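Local coordinates for protein Protease/Reverse transcriptase/ribonuclease H (Eastern chimpanzee simian foamy virus, PDB 7KSF) that combines an aspartic protease, a reverse transcriptase and a ribonuclease H in one chain, probably cleaving viral polyproteins and copying the RNA genome into DNA, at residues A[606-618]-A[734-746]. The protein carries 1 engineered substitution. Residues are numbered along the deposited sequence; the frame is centred on the assembly and turned at random.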
loop_
_atom_site.group_PDB
_atom_site.type_symbol
_atom_site.label_atom_id
_atom_site.label_comp_id
_atom_site.label_asym_id
_atom_site.label_seq_id
_atom_site.Cartn_x
_atom_site.Cartn_y
_atom_site.Cartn_z
ATOM N N LYS A 606 25.675 1.743 48.325
ATOM C CA LYS A 606 25.171 2.015 46.983
ATOM C C LYS A 606 26.126 2.909 46.208
ATOM O O LYS A 606 26.335 2.707 45.005
ATOM C CB LYS A 606 23.782 2.652 47.065
ATOM C CG LYS A 606 22.718 1.762 47.689
ATOM C CD LYS A 606 21.367 2.459 47.718
ATOM C CE LYS A 606 20.296 1.580 48.340
ATOM N NZ LYS A 606 18.977 2.268 48.394
ATOM N N SER A 607 26.698 3.920 46.875
ATOM C CA SER A 607 27.705 4.811 46.309
ATOM C C SER A 607 27.172 5.657 45.153
ATOM O O SER A 607 27.874 6.544 44.660
ATOM C CB SER A 607 28.933 4.014 45.850
ATOM O OG SER A 607 29.867 4.856 45.196
ATOM N N ASN A 608 25.941 5.398 44.720
ATOM C CA ASN A 608 25.337 6.167 43.643
ATOM C C ASN A 608 23.826 6.206 43.827
ATOM O O ASN A 608 23.245 5.413 44.570
ATOM C CB ASN A 608 25.689 5.587 42.270
ATOM C CG ASN A 608 27.018 6.086 41.751
ATOM O OD1 ASN A 608 27.369 7.254 41.927
ATOM N ND2 ASN A 608 27.774 5.202 41.107
ATOM N N ASN A 609 23.203 7.153 43.132
ATOM C CA ASN A 609 21.756 7.312 43.108
ATOM C C ASN A 609 21.408 8.115 41.862
ATOM O O ASN A 609 22.146 9.024 41.487
ATOM C CB ASN A 609 21.243 8.010 44.375
ATOM C CG ASN A 609 19.736 8.178 44.379
ATOM O OD1 ASN A 609 19.215 9.223 44.770
ATOM N ND2 ASN A 609 19.029 7.152 43.928
ATOM N N ALA A 610 20.290 7.771 41.222
ATOM C CA ALA A 610 19.930 8.357 39.940
ATOM C C ALA A 610 18.489 8.839 39.954
ATOM O O ALA A 610 17.671 8.417 40.776
ATOM C CB ALA A 610 20.128 7.362 38.787
ATOM N N GLY A 611 18.186 9.737 39.017
ATOM C CA GLY A 611 16.851 10.274 38.849
ATOM C C GLY A 611 16.662 10.909 37.487
ATOM O O GLY A 611 17.420 11.806 37.102
ATOM N N MET A 612 15.656 10.453 36.748
ATOM C CA MET A 612 15.388 10.919 35.396
ATOM C C MET A 612 14.104 11.737 35.367
ATOM O O MET A 612 13.288 11.700 36.290
ATOM C CB MET A 612 15.292 9.737 34.425
ATOM C CG MET A 612 14.095 8.831 34.661
ATOM S SD MET A 612 14.164 7.334 33.659
ATOM C CE MET A 612 12.552 6.626 33.972
ATOM N N GLY A 613 13.935 12.493 34.285
ATOM C CA GLY A 613 12.767 13.337 34.135
ATOM C C GLY A 613 12.222 13.331 32.721
ATOM O O GLY A 613 12.992 13.378 31.758
ATOM N N ILE A 614 10.900 13.272 32.582
ATOM C CA ILE A 614 10.246 13.187 31.283
ATOM C C ILE A 614 9.118 14.209 31.240
ATOM O O ILE A 614 8.357 14.346 32.204
ATOM C CB ILE A 614 9.705 11.767 31.001
ATOM C CG1 ILE A 614 10.846 10.739 30.986
ATOM C CG2 ILE A 614 8.945 11.730 29.686
ATOM C CD1 ILE A 614 11.110 10.074 32.326
ATOM N N VAL A 615 9.015 14.929 30.122
ATOM C CA VAL A 615 7.993 15.951 29.925
ATOM C C VAL A 615 7.343 15.731 28.567
ATOM O O VAL A 615 8.041 15.604 27.556
ATOM C CB VAL A 615 8.579 17.374 30.015
ATOM C CG1 VAL A 615 7.511 18.410 29.707
ATOM C CG2 VAL A 615 9.188 17.620 31.385
ATOM N N HIS A 616 6.011 15.689 28.543
ATOM C CA HIS A 616 5.245 15.597 27.302
ATOM C C HIS A 616 4.708 16.986 26.978
ATOM O O HIS A 616 3.863 17.517 27.706
ATOM C CB HIS A 616 4.111 14.581 27.424
ATOM C CG HIS A 616 3.452 14.251 26.118
ATOM N ND1 HIS A 616 3.004 12.982 25.812
ATOM C CD2 HIS A 616 3.165 15.019 25.043
ATOM C CE1 HIS A 616 2.470 12.987 24.603
ATOM N NE2 HIS A 616 2.557 14.210 24.113
ATOM N N ALA A 617 5.192 17.568 25.883
ATOM C CA ALA A 617 4.811 18.909 25.468
ATOM C C ALA A 617 4.222 18.877 24.066
ATOM O O ALA A 617 4.678 18.119 23.205
ATOM C CB ALA A 617 6.008 19.860 25.507
ATOM N N THR A 618 3.209 19.711 23.847
ATOM C CA THR A 618 2.562 19.855 22.548
ATOM C C THR A 618 2.646 21.311 22.116
ATOM O O THR A 618 2.326 22.211 22.897
ATOM C CB THR A 618 1.100 19.399 22.599
ATOM O OG1 THR A 618 0.384 20.181 23.563
ATOM C CG2 THR A 618 1.013 17.926 22.978
ATOM N N LEU A 734 12.660 22.413 32.151
ATOM C CA LEU A 734 11.701 21.784 33.056
ATOM C C LEU A 734 12.009 20.305 33.243
ATOM O O LEU A 734 11.866 19.772 34.352
ATOM C CB LEU A 734 10.287 21.977 32.520
ATOM C CG LEU A 734 9.166 21.325 33.327
ATOM C CD1 LEU A 734 9.188 21.840 34.754
ATOM C CD2 LEU A 734 7.829 21.600 32.670
ATOM N N ALA A 735 12.432 19.624 32.175
ATOM C CA ALA A 735 12.751 18.204 32.277
ATOM C C ALA A 735 13.972 17.974 33.159
ATOM O O ALA A 735 14.016 17.007 33.925
ATOM C CB ALA A 735 12.978 17.615 30.889
ATOM N N ASP A 736 14.979 18.846 33.056
ATOM C CA ASP A 736 16.138 18.735 33.936
ATOM C C ASP A 736 15.752 18.971 35.388
ATOM O O ASP A 736 16.331 18.362 36.295
ATOM C CB ASP A 736 17.229 19.720 33.505
ATOM C CG ASP A 736 18.617 19.302 33.972
ATOM O OD1 ASP A 736 18.722 18.584 34.987
ATOM O OD2 ASP A 736 19.607 19.690 33.319
ATOM N N LYS A 737 14.771 19.844 35.629
ATOM C CA LYS A 737 14.273 20.042 36.984
ATOM C C LYS A 737 13.658 18.757 37.527
ATOM O O LYS A 737 13.917 18.364 38.670
ATOM C CB LYS A 737 13.253 21.181 37.008
ATOM C CG LYS A 737 12.606 21.402 38.366
ATOM C CD LYS A 737 11.589 22.530 38.321
ATOM C CE LYS A 737 10.976 22.775 39.692
ATOM N NZ LYS A 737 9.995 23.894 39.679
ATOM N N LEU A 738 12.849 18.077 36.709
ATOM C CA LEU A 738 12.227 16.838 37.156
ATOM C C LEU A 738 13.259 15.743 37.378
ATOM O O LEU A 738 13.177 14.994 38.356
ATOM C CB LEU A 738 11.172 16.386 36.148
ATOM C CG LEU A 738 9.982 17.328 35.974
ATOM C CD1 LEU A 738 9.034 16.777 34.928
ATOM C CD2 LEU A 738 9.259 17.544 37.294
ATOM N N ALA A 739 14.239 15.628 36.478
ATOM C CA ALA A 739 15.288 14.633 36.663
ATOM C C ALA A 739 16.063 14.888 37.947
ATOM O O ALA A 739 16.422 13.944 38.661
ATOM C CB ALA A 739 16.231 14.627 35.461
ATOM N N THR A 740 16.315 16.159 38.261
ATOM C CA THR A 740 17.027 16.485 39.489
ATOM C C THR A 740 16.194 16.129 40.715
ATOM O O THR A 740 16.726 15.604 41.701
ATOM C CB THR A 740 17.408 17.967 39.496
ATOM O OG1 THR A 740 18.121 18.282 38.291
ATOM C CG2 THR A 740 18.294 18.289 40.689
ATOM N N GLN A 741 14.884 16.393 40.664
ATOM C CA GLN A 741 14.019 16.070 41.798
ATOM C C GLN A 741 14.037 14.580 42.104
ATOM O O GLN A 741 14.133 14.183 43.272
ATOM C CB GLN A 741 12.589 16.537 41.521
ATOM C CG GLN A 741 12.426 18.040 41.485
ATOM C CD GLN A 741 10.983 18.462 41.338
ATOM O OE1 GLN A 741 10.088 17.626 41.216
ATOM N NE2 GLN A 741 10.746 19.767 41.354
ATOM N N GLY A 742 13.939 13.741 41.074
ATOM C CA GLY A 742 14.005 12.308 41.292
ATOM C C GLY A 742 15.357 11.845 41.788
ATOM O O GLY A 742 15.443 10.874 42.544
ATOM N N SER A 743 16.431 12.527 41.380
ATOM C CA SER A 743 17.760 12.123 41.826
ATOM C C SER A 743 17.981 12.440 43.298
ATOM O O SER A 743 18.842 11.824 43.941
ATOM C CB SER A 743 18.831 12.801 40.971
ATOM O OG SER A 743 20.129 12.379 41.358
ATOM N N TYR A 744 17.223 13.392 43.850
ATOM C CA TYR A 744 17.343 13.749 45.256
ATOM C C TYR A 744 16.490 12.874 46.165
ATOM O O TYR A 744 16.717 12.870 47.382
ATOM C CB TYR A 744 16.963 15.219 45.459
ATOM N N VAL A 745 15.532 12.134 45.611
ATOM C CA VAL A 745 14.651 11.274 46.394
ATOM C C VAL A 745 15.281 9.891 46.516
ATOM O O VAL A 745 15.686 9.291 45.514
ATOM C CB VAL A 745 13.254 11.194 45.751
ATOM C CG1 VAL A 745 12.352 10.262 46.546
ATOM C CG2 VAL A 745 12.632 12.584 45.651
ATOM N N VAL A 746 15.367 9.388 47.748
ATOM C CA VAL A 746 15.945 8.082 48.046
ATOM C C VAL A 746 14.827 7.138 48.470
ATOM O O VAL A 746 13.865 7.551 49.130
ATOM C CB VAL A 746 17.029 8.180 49.136
ATOM C CG1 VAL A 746 16.436 8.691 50.441
ATOM C CG2 VAL A 746 17.714 6.835 49.347
#
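The methyl of Ala739 rests against the backbone of Gly613, its CB 3.3 Å from Gly613 N; one helical turn on, the backbone of Ser743 lies over Gly611, Ser743 N 3.4 Å from Gly611 CA. Both glycines present main chain alone to helix 734-744. The two segments therefore pack main chain to main chain, their axes approaching to 5.3 Å and running nearly antiparallel at 149°. Between the glycines Met612 O receives a nearly straight C-H contact from Ala739 CA (3.6 Å). Gly742, likewise without a side chain, continues the close fit beside Gly611. Strand 610-618 is the second strand of the mixed five-stranded RNase H sheet, hydrogen-bonded to strand 590-597 along one edge and 624-634 along the other; the C-terminal helix covers one face, while Ala610, Met612 and Ile614 turn to the opposite face and helix 638-654. A calcium ion held by Gly596 and Glu642 lies about 5 Å from the side chain of Ala739, so the packing borders the metal site. Toward Val615 the backbones diverge and the contact passes to side chains. With CG2 of Val615 set beside its own backbone N and anti to the carbonyl carbon (CG1 chi1 176°), this single methyl meets Leu738 CD1 at 3.6 Å and Ala735 CB at 3.8 Å. The Val615 and Leu738 side chains cross at about a right angle, and Leu738 CD1 also rests on Ile614 O. Leu734, partly exposed, touches the same methyl more loosely through CG, 4.2 Å away. On the outer side of the helix Lys737, Thr740 and Gln741 face solvent, and Thr740 OG1 bonds back to Asp736 O, across the carbonyl plane from Thr740 N.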